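Local coordinates for protein similar to yteR (Bacilus subtilis) (Clostridium acetobutylicum, PDB 4WU0) that probably hydrolyses unsaturated rhamnogalacturonan fragments released from pectin, as a YteR-like glycoside hydrolase of family 105, at residues L262-S268 and L298-F302; W248-L252 and F332-I336; D10-K15 and T306-N312. All blocks are in the same frame, centred on the assembly; numbering follows the deposited sequence.

Contact 1 of 3, residues L262-S268 and L298-F302; sequences LEASGSS and LINEF
The first turn of helix 264-279, carrying Ala264, Ser267 and Ser268, runs almost exactly antiparallel (178°) to the last turn of helix 288-302, with Leu298 and Phe302, the axes of these short segments passing 11.0 Å apart. Phe302 lies between the two helix ends. Ala264 CB sits over one face of its ring, 3.7 Å from the centroid and 13° off the normal, a CH-pi contact; Glu301 CB covers the opposite face, so the ring is held between two aliphatic carbons. At the ring edge, near its plane, Leu262 O comes within 3.4 Å of Phe302 CE1. One turn back, Leu298 pushes its branch end against the serines, with CD2 3.6 Å from Ser267 CB and CD1 3.8 Å from Ser268 OG. Both serine hydroxyls donate to the carbonyl four residues back. With its OG beside the backbone N (chi1 -68°), Ser267 gives a 2.8 Å hydrogen bond from OG to Glu263 O, and Ser268 OG bonds Ala264 O in the same way; in each case the backbone N-H of the serine approaches that oxygen from the opposite face of its plane. Ser267 OG also accepts from Trp248 N. Glu263 is the N-cap: OE1 accepts from Gly266 N on the syn side, while OE2 takes Ser265 OG on its syn lone pair, Ser265 N from above the carboxylate plane, and Cys317 N as well. Around this pair of helix ends, strand 311-317 supplies Ile316 beside Ala264 and Leu313 beside Phe302, and helix 345-360 covers Ser268 with Pro350 and Phe351.

Contact 2 of 3, residues W248-L252 and F332-I336; sequences WYQVL and FAYYI
Gln250 and Val251, in the loop between helices 223-240 and 264-279, meet the short helix 332-337 by one hydrogen bond and a small apolar cluster. Gln250 carries the polar part. Its CB points toward the helix, and CG stands anti to the backbone N (chi1 167°), which carries the chain toward the Tyr335 carbonyl. There CG passes 4.3 Å from Ile336 CD1 and lies 4.1 Å from Tyr335 O. A bend at chi2 (82°) then turns the amide, whose CD is 4.0 Å from the same carbonyl oxygen. At the tip the two amide atoms divide their tasks: NE2 donates to Tyr335 O over 3.0 Å, fairly straight at 158°, while OE1 faces Trp198 NE1 in a weak hydrogen bond. The acceptor lies close to the amide plane of Gln250, yet the donor stands above the plane of the Tyr335 carbonyl.

Beside this bond Val251 offers a single methyl. CG2 meets the Phe332 ring obliquely, 3.9 Å from CD1, and touches Tyr335 CB at 4.0 Å, where the two side chains cross at about a right angle. The Phe332 ring is also backed on one face by Ile336 CG1 of its own helix and has a cation-pi partner in Arg257. From its CB the Tyr335 ring leads away from the loop, packing against Trp198 and sending its hydroxyl to His176. The contact is thus buried packing of an irregular loop between two helices on a helix of about one and a half turns. Its chemistry is split: one directional bond reaches a main-chain carbonyl from above its plane, both amide atoms of the buried Gln250 have partners, OE1 only weakly, and the remainder is mainly methyl-to-ring and methyl-to-methylene contact.

Contact 3 of 3, residues D10-K15 and T306-N312; sequences DSIIAK and TKDGLIN
A tight beta hairpin between strands 303-305 and 311-317 lays Leu310 and Ile311 against Ser11 and Lys15 at the C-terminal end of helix 4-14. Ser11 OG accepts a nearly straight hydrogen bond (167°) from Ile311 N, 3.0 Å away, and its second partner is Leu7 O, one turn earlier in the helix. Leu310 packs beside it: CB lies 3.4 Å from Ser11 OG, and CD1 is packed tightly on Ala14 CB at 3.5 Å. Lys15 passes across the hairpin, CE resting 3.3 Å from Ile311 O, until a bend at chi4 (-70°) lets NZ meet Thr306 OG1 tip to tip at 3.2 Å. A weak bond from NZ also reaches Asn312 OD1, which accepts from Asn343 as well. Thr306 OG1 in turn donates a hydrogen bond to Asp308 OD1, and a water links Lys15 NZ to Asp308 OD2, so the ammonium is tied to the turn carboxylate without a direct salt bridge. The nearby carboxylate would be expected to stabilise the charged lysine. Asp308 OD1 accepts from Leu310 N too, at 3.0 Å, closing an Asx turn. With Gly309 N bonded to Thr306 O, Thr306 N to Leu310 O, and Gly309 at positive phi, this is the type I turn with a G1 beta bulge characteristic of 3:5 hairpins.

The three contacts show chemistry following depth in an (alpha/alpha)6 barrel, the fold expected for this glycoside hydrolase family. Contacts 1 and 2 are buried and share a border: Ser267 OG and Glu263 N of contact 1 bond to the backbone of Trp248 in contact 2, and Leu262 packs on Tyr249. Contact 1 joins two helix ends with no hydrogen bond between them; contact 2 sets a loop on a short helix with one. Contact 3, farther from the centre and partly exposed, adds a lysine, a serine and a water to the packing of Leu310. It adjoins contact 1 only along the chain, where helix 288-302 runs on into the hairpin, and does not touch contact 2.

Contact 1 of 3, residues L262-S268 and L298-F302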
loop_
_atom_site.group_PDB
_atom_site.type_symbol
_atom_site.label_atom_id
_atom_site.label_comp_id
_atom_site.label_asym_id
_atom_site.label_seq_id
_atom_site.Cartn_x
_atom_site.Cartn_y
_atom_site.Cartn_z
ATOM N N LEU A 262 -18.306 3.414 -2.947
ATOM C CA LEU A 262 -17.274 2.659 -3.638
ATOM C C LEU A 262 -16.032 3.521 -3.695
ATOM O O LEU A 262 -16.085 4.665 -4.155
ATOM C CB LEU A 262 -17.767 2.288 -5.053
ATOM C CG LEU A 262 -19.063 1.486 -5.107
ATOM C CD1 LEU A 262 -19.528 1.311 -6.541
ATOM C CD2 LEU A 262 -18.884 0.127 -4.450
ATOM N N GLU A 263 -14.911 2.978 -3.221
ATOM C CA GLU A 263 -13.709 3.782 -3.006
ATOM C C GLU A 263 -12.552 3.264 -3.860
ATOM O O GLU A 263 -12.278 2.057 -3.926
ATOM C CB GLU A 263 -13.376 3.826 -1.507
ATOM C CG GLU A 263 -12.341 4.870 -1.115
ATOM C CD GLU A 263 -10.907 4.457 -1.397
ATOM O OE1 GLU A 263 -10.607 3.264 -1.234
ATOM O OE2 GLU A 263 -10.055 5.330 -1.754
ATOM N N ALA A 264 -11.872 4.194 -4.521
ATOM C CA ALA A 264 -10.973 3.849 -5.621
ATOM C C ALA A 264 -9.622 3.308 -5.197
ATOM O O ALA A 264 -9.054 2.439 -5.881
ATOM C CB ALA A 264 -10.766 5.065 -6.522
ATOM N N SER A 265 -9.045 3.850 -4.126
ATOM C CA SER A 265 -7.703 3.432 -3.773
ATOM C C SER A 265 -7.690 1.998 -3.238
ATOM O O SER A 265 -6.908 1.178 -3.708
ATOM C CB SER A 265 -7.025 4.425 -2.823
ATOM O OG SER A 265 -7.578 4.387 -1.523
ATOM N N GLY A 266 -8.560 1.686 -2.289
ATOM C CA GLY A 266 -8.665 0.321 -1.803
ATOM C C GLY A 266 -9.032 -0.654 -2.922
ATOM O O GLY A 266 -8.421 -1.717 -3.039
ATOM N N SER A 267 -9.991 -0.295 -3.772
ATOM C CA SER A 267 -10.390 -1.165 -4.872
ATOM C C SER A 267 -9.226 -1.438 -5.811
ATOM O O SER A 267 -9.032 -2.567 -6.241
ATOM C CB SER A 267 -11.560 -0.542 -5.653
ATOM O OG SER A 267 -12.735 -0.510 -4.859
ATOM N N SER A 268 -8.446 -0.410 -6.135
ATOM C CA SER A 268 -7.309 -0.583 -7.041
ATOM C C SER A 268 -6.246 -1.494 -6.441
ATOM O O SER A 268 -5.630 -2.311 -7.138
ATOM C CB SER A 268 -6.696 0.774 -7.401
ATOM O OG SER A 268 -7.563 1.554 -8.221
ATOM N N LEU A 298 -12.928 -0.813 -12.068
ATOM C CA LEU A 298 -12.214 0.400 -11.666
ATOM C C LEU A 298 -12.393 1.516 -12.709
ATOM O O LEU A 298 -12.603 2.689 -12.382
ATOM C CB LEU A 298 -10.726 0.112 -11.521
ATOM C CG LEU A 298 -10.270 -0.966 -10.562
ATOM C CD1 LEU A 298 -8.763 -1.105 -10.672
ATOM C CD2 LEU A 298 -10.653 -0.585 -9.157
ATOM N N ILE A 299 -12.245 1.169 -13.972
ATOM C CA ILE A 299 -12.371 2.141 -15.052
ATOM C C ILE A 299 -13.789 2.688 -15.086
ATOM O O ILE A 299 -14.007 3.911 -15.185
ATOM C CB ILE A 299 -12.075 1.504 -16.422
ATOM C CG1 ILE A 299 -10.690 0.844 -16.442
ATOM C CG2 ILE A 299 -12.207 2.520 -17.548
ATOM C CD1 ILE A 299 -9.551 1.758 -16.160
ATOM N N ASN A 300 -14.763 1.777 -15.047
ATOM C CA ASN A 300 -16.161 2.183 -15.117
ATOM C C ASN A 300 -16.552 3.128 -13.967
ATOM O O ASN A 300 -17.230 4.131 -14.177
ATOM C CB ASN A 300 -17.084 0.960 -15.092
ATOM C CG ASN A 300 -16.971 0.112 -16.339
ATOM O OD1 ASN A 300 -16.566 0.591 -17.399
ATOM N ND2 ASN A 300 -17.352 -1.159 -16.222
ATOM N N GLU A 301 -16.145 2.805 -12.750
ATOM C CA GLU A 301 -16.601 3.565 -11.589
ATOM C C GLU A 301 -15.792 4.823 -11.322
ATOM O O GLU A 301 -16.319 5.800 -10.769
ATOM C CB GLU A 301 -16.543 2.711 -10.334
ATOM C CG GLU A 301 -17.437 1.496 -10.361
ATOM C CD GLU A 301 -18.902 1.815 -10.594
ATOM O OE1 GLU A 301 -19.393 2.793 -10.011
ATOM O OE2 GLU A 301 -19.560 1.077 -11.349
ATOM N N PHE A 302 -14.506 4.794 -11.657
ATOM C CA PHE A 302 -13.580 5.796 -11.109
ATOM C C PHE A 302 -12.841 6.671 -12.133
ATOM O O PHE A 302 -12.267 7.692 -11.757
ATOM C CB PHE A 302 -12.572 5.125 -10.202
ATOM C CG PHE A 302 -13.179 4.308 -9.092
ATOM C CD1 PHE A 302 -14.132 4.839 -8.242
ATOM C CD2 PHE A 302 -12.774 3.002 -8.896
ATOM C CE1 PHE A 302 -14.654 4.081 -7.228
ATOM C CE2 PHE A 302 -13.312 2.241 -7.881
ATOM C CZ PHE A 302 -14.232 2.783 -7.036
#

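Contact 2 of 3, residues W248-L252 and F332-I336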
loop_
_atom_site.group_PDB
_atom_site.type_symbol
_atom_site.label_atom_id
_atom_site.label_comp_id
_atom_site.label_asym_id
_atom_site.label_seq_id
_atom_site.Cartn_x
_atom_site.Cartn_y
_atom_site.Cartn_z
ATOM N N TRP A 248 -15.083 -2.244 -4.516
ATOM C CA TRP A 248 -15.196 -2.338 -3.073
ATOM C C TRP A 248 -15.536 -1.011 -2.400
ATOM O O TRP A 248 -15.186 0.054 -2.898
ATOM C CB TRP A 248 -13.901 -2.926 -2.481
ATOM C CG TRP A 248 -13.790 -4.404 -2.727
ATOM C CD1 TRP A 248 -14.187 -5.393 -1.891
ATOM C CD2 TRP A 248 -13.252 -5.053 -3.892
ATOM N NE1 TRP A 248 -13.959 -6.610 -2.460
ATOM C CE2 TRP A 248 -13.389 -6.441 -3.688
ATOM C CE3 TRP A 248 -12.687 -4.596 -5.089
ATOM C CZ2 TRP A 248 -12.961 -7.394 -4.638
ATOM C CZ3 TRP A 248 -12.282 -5.536 -6.037
ATOM C CH2 TRP A 248 -12.434 -6.919 -5.804
ATOM N N TYR A 249 -16.216 -1.116 -1.261
ATOM C CA TYR A 249 -16.621 0.032 -0.460
ATOM C C TYR A 249 -15.564 0.513 0.510
ATOM O O TYR A 249 -14.696 -0.251 0.953
ATOM C CB TYR A 249 -17.860 -0.321 0.349
ATOM C CG TYR A 249 -19.112 -0.404 -0.471
ATOM C CD1 TYR A 249 -19.858 0.732 -0.723
ATOM C CD2 TYR A 249 -19.546 -1.621 -0.991
ATOM C CE1 TYR A 249 -21.007 0.668 -1.464
ATOM C CE2 TYR A 249 -20.697 -1.687 -1.729
ATOM C CZ TYR A 249 -21.404 -0.538 -1.980
ATOM O OH TYR A 249 -22.558 -0.591 -2.729
ATOM N N GLN A 250 -15.657 1.797 0.848
ATOM C CA GLN A 250 -14.849 2.405 1.914
ATOM C C GLN A 250 -14.914 1.619 3.225
ATOM O O GLN A 250 -13.871 1.302 3.808
ATOM C CB GLN A 250 -15.333 3.849 2.124
ATOM C CG GLN A 250 -14.868 4.568 3.358
ATOM C CD GLN A 250 -13.481 5.162 3.201
ATOM O OE1 GLN A 250 -12.681 4.684 2.397
ATOM N NE2 GLN A 250 -13.165 6.163 4.015
ATOM N N VAL A 251 -16.122 1.314 3.696
ATOM C CA VAL A 251 -16.304 0.403 4.828
ATOM C C VAL A 251 -16.776 -0.929 4.218
ATOM O O VAL A 251 -17.913 -1.062 3.753
ATOM C CB VAL A 251 -17.280 0.933 5.880
ATOM C CG1 VAL A 251 -17.382 -0.046 7.057
ATOM C CG2 VAL A 251 -16.830 2.294 6.368
ATOM N N LEU A 252 -15.863 -1.890 4.163
ATOM C CA LEU A 252 -15.964 -3.008 3.216
ATOM C C LEU A 252 -17.231 -3.846 3.291
ATOM O O LEU A 252 -17.761 -4.274 2.258
ATOM C CB LEU A 252 -14.767 -3.947 3.398
ATOM C CG LEU A 252 -13.454 -3.413 2.839
ATOM C CD1 LEU A 252 -12.236 -4.176 3.395
ATOM C CD2 LEU A 252 -13.462 -3.466 1.336
ATOM N N PHE A 332 -18.124 4.281 11.943
ATOM C CA PHE A 332 -18.616 4.419 10.582
ATOM C C PHE A 332 -18.700 5.900 10.200
ATOM O O PHE A 332 -18.228 6.318 9.129
ATOM C CB PHE A 332 -19.974 3.718 10.442
ATOM C CG PHE A 332 -20.586 3.817 9.065
ATOM C CD1 PHE A 332 -20.228 2.935 8.061
ATOM C CD2 PHE A 332 -21.515 4.811 8.778
ATOM C CE1 PHE A 332 -20.768 3.041 6.798
ATOM C CE2 PHE A 332 -22.082 4.908 7.519
ATOM C CZ PHE A 332 -21.699 4.015 6.525
ATOM N N ALA A 333 -19.287 6.710 11.074
ATOM C CA ALA A 333 -19.387 8.144 10.807
ATOM C C ALA A 333 -18.015 8.756 10.571
ATOM O O ALA A 333 -17.843 9.567 9.660
ATOM C CB ALA A 333 -20.141 8.855 11.927
ATOM N N TYR A 334 -17.022 8.341 11.359
ATOM C CA TYR A 334 -15.665 8.817 11.167
ATOM C C TYR A 334 -15.151 8.475 9.753
ATOM O O TYR A 334 -14.596 9.339 9.076
ATOM C CB TYR A 334 -14.669 8.293 12.247
ATOM C CG TYR A 334 -13.289 8.527 11.729
ATOM C CD1 TYR A 334 -12.778 9.828 11.640
ATOM C CD2 TYR A 334 -12.551 7.485 11.180
ATOM C CE1 TYR A 334 -11.572 10.077 11.038
ATOM C CE2 TYR A 334 -11.324 7.729 10.573
ATOM C CZ TYR A 334 -10.855 9.014 10.492
ATOM O OH TYR A 334 -9.652 9.237 9.872
ATOM N N TYR A 335 -15.300 7.228 9.309
ATOM C CA TYR A 335 -14.731 6.853 8.010
ATOM C C TYR A 335 -15.427 7.583 6.867
ATOM O O TYR A 335 -14.806 7.876 5.860
ATOM C CB TYR A 335 -14.753 5.341 7.785
ATOM C CG TYR A 335 -13.646 4.628 8.518
ATOM C CD1 TYR A 335 -12.337 4.656 8.042
ATOM C CD2 TYR A 335 -13.890 3.945 9.711
ATOM C CE1 TYR A 335 -11.319 4.017 8.709
ATOM C CE2 TYR A 335 -12.878 3.309 10.377
ATOM C CZ TYR A 335 -11.589 3.348 9.889
ATOM O OH TYR A 335 -10.550 2.713 10.556
ATOM N N ILE A 336 -16.710 7.872 7.022
ATOM C CA ILE A 336 -17.448 8.597 5.989
ATOM C C ILE A 336 -17.118 10.095 6.033
ATOM O O ILE A 336 -17.311 10.815 5.042
ATOM C CB ILE A 336 -18.961 8.335 6.176
ATOM C CG1 ILE A 336 -19.240 6.831 6.087
ATOM C CG2 ILE A 336 -19.805 9.102 5.175
ATOM C CD1 ILE A 336 -18.583 6.121 4.932
#

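Contact 3 of 3, residues D10-K15 and T306-N312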
loop_
_atom_site.group_PDB
_atom_site.type_symbol
_atom_site.label_atom_id
_atom_site.label_comp_id
_atom_site.label_asym_id
_atom_site.label_seq_id
_atom_site.Cartn_x
_atom_site.Cartn_y
_atom_site.Cartn_z
ATOM N N ASP A 10 0.916 9.595 -18.124
ATOM C CA ASP A 10 0.973 10.825 -18.901
ATOM C C ASP A 10 0.047 11.884 -18.285
ATOM O O ASP A 10 0.365 13.067 -18.294
ATOM C CB ASP A 10 0.596 10.567 -20.364
ATOM C CG ASP A 10 1.687 9.843 -21.121
ATOM O OD1 ASP A 10 2.845 9.871 -20.630
ATOM O OD2 ASP A 10 1.390 9.244 -22.194
ATOM N N SER A 11 -1.084 11.453 -17.741
ATOM C CA SER A 11 -2.007 12.380 -17.087
ATOM C C SER A 11 -1.407 12.986 -15.823
ATOM O O SER A 11 -1.532 14.183 -15.571
ATOM C CB SER A 11 -3.327 11.679 -16.739
ATOM O OG SER A 11 -3.973 11.216 -17.900
ATOM N N ILE A 12 -0.762 12.150 -15.020
ATOM C CA ILE A 12 -0.148 12.606 -13.775
ATOM C C ILE A 12 0.919 13.656 -14.071
ATOM O O ILE A 12 1.000 14.691 -13.404
ATOM C CB ILE A 12 0.456 11.418 -13.018
ATOM C CG1 ILE A 12 -0.651 10.478 -12.512
ATOM C CG2 ILE A 12 1.335 11.881 -11.847
ATOM C CD1 ILE A 12 -0.129 9.121 -12.115
ATOM N N ILE A 13 1.736 13.385 -15.076
ATOM C CA ILE A 13 2.832 14.275 -15.439
ATOM C C ILE A 13 2.286 15.590 -15.981
ATOM O O ILE A 13 2.680 16.676 -15.525
ATOM C CB ILE A 13 3.811 13.576 -16.421
ATOM C CG1 ILE A 13 4.459 12.384 -15.701
ATOM C CG2 ILE A 13 4.853 14.539 -16.934
ATOM C CD1 ILE A 13 5.260 11.457 -16.596
ATOM N N ALA A 14 1.339 15.507 -16.915
ATOM C CA ALA A 14 0.783 16.709 -17.545
ATOM C C ALA A 14 -0.034 17.571 -16.580
ATOM O O ALA A 14 -0.060 18.792 -16.715
ATOM C CB ALA A 14 -0.071 16.324 -18.772
ATOM N N LYS A 15 -0.724 16.941 -15.629
ATOM C CA LYS A 15 -1.557 17.671 -14.678
ATOM C C LYS A 15 -0.707 18.194 -13.514
ATOM O O LYS A 15 -1.207 18.884 -12.628
ATOM C CB LYS A 15 -2.699 16.778 -14.171
ATOM C CG LYS A 15 -3.763 16.446 -15.242
ATOM C CD LYS A 15 -4.757 15.376 -14.743
ATOM C CE LYS A 15 -5.686 14.865 -15.830
ATOM N NZ LYS A 15 -6.680 15.866 -16.262
ATOM N N THR A 306 -10.860 13.792 -19.369
ATOM C CA THR A 306 -10.958 15.235 -19.460
ATOM C C THR A 306 -10.829 15.674 -20.927
ATOM O O THR A 306 -10.470 14.892 -21.792
ATOM C CB THR A 306 -9.939 15.930 -18.525
ATOM O OG1 THR A 306 -8.642 15.351 -18.674
ATOM C CG2 THR A 306 -10.340 15.747 -17.078
ATOM N N LYS A 307 -11.154 16.929 -21.207
ATOM C CA LYS A 307 -11.337 17.366 -22.584
ATOM C C LYS A 307 -10.072 17.293 -23.426
ATOM O O LYS A 307 -10.143 17.270 -24.659
ATOM C CB LYS A 307 -11.880 18.788 -22.597
ATOM C CG LYS A 307 -13.315 18.885 -22.103
ATOM C CD LYS A 307 -14.310 18.815 -23.256
ATOM C CE LYS A 307 -15.747 18.922 -22.757
ATOM N NZ LYS A 307 -16.165 17.692 -22.030
ATOM N N ASP A 308 -8.932 17.281 -22.749
ATOM C CA ASP A 308 -7.633 17.191 -23.397
ATOM C C ASP A 308 -7.262 15.740 -23.714
ATOM O O ASP A 308 -6.186 15.477 -24.254
ATOM C CB ASP A 308 -6.550 17.850 -22.526
ATOM C CG ASP A 308 -6.533 17.324 -21.095
ATOM O OD1 ASP A 308 -7.197 16.305 -20.823
ATOM O OD2 ASP A 308 -5.848 17.919 -20.230
ATOM N N GLY A 309 -8.155 14.806 -23.384
ATOM C CA GLY A 309 -7.925 13.398 -23.653
ATOM C C GLY A 309 -7.129 12.678 -22.584
ATOM O O GLY A 309 -6.842 11.481 -22.718
ATOM N N LEU A 310 -6.776 13.402 -21.521
ATOM C CA LEU A 310 -6.178 12.804 -20.343
ATOM C C LEU A 310 -7.298 12.283 -19.436
ATOM O O LEU A 310 -8.483 12.374 -19.785
ATOM C CB LEU A 310 -5.286 13.824 -19.625
ATOM C CG LEU A 310 -4.096 14.379 -20.441
ATOM C CD1 LEU A 310 -3.318 15.412 -19.615
ATOM C CD2 LEU A 310 -3.174 13.284 -20.934
ATOM N N ILE A 311 -6.930 11.674 -18.315
ATOM C CA ILE A 311 -7.912 11.057 -17.422
ATOM C C ILE A 311 -7.735 11.475 -15.970
ATOM O O ILE A 311 -6.613 11.726 -15.506
ATOM C CB ILE A 311 -7.902 9.504 -17.498
ATOM C CG1 ILE A 311 -6.491 8.958 -17.261
ATOM C CG2 ILE A 311 -8.492 9.045 -18.846
ATOM C CD1 ILE A 311 -6.392 7.465 -17.317
ATOM N N ASN A 312 -8.863 11.545 -15.269
ATOM C CA ASN A 312 -8.909 11.697 -13.817
ATOM C C ASN A 312 -9.278 10.400 -13.148
ATOM O O ASN A 312 -10.070 9.626 -13.662
ATOM C CB ASN A 312 -9.989 12.699 -13.395
ATOM C CG ASN A 312 -9.679 14.112 -13.781
ATOM O OD1 ASN A 312 -8.535 14.478 -14.081
ATOM N ND2 ASN A 312 -10.718 14.938 -13.773
HETATM O O HOH W 1 -6.216 17.982 -17.721
#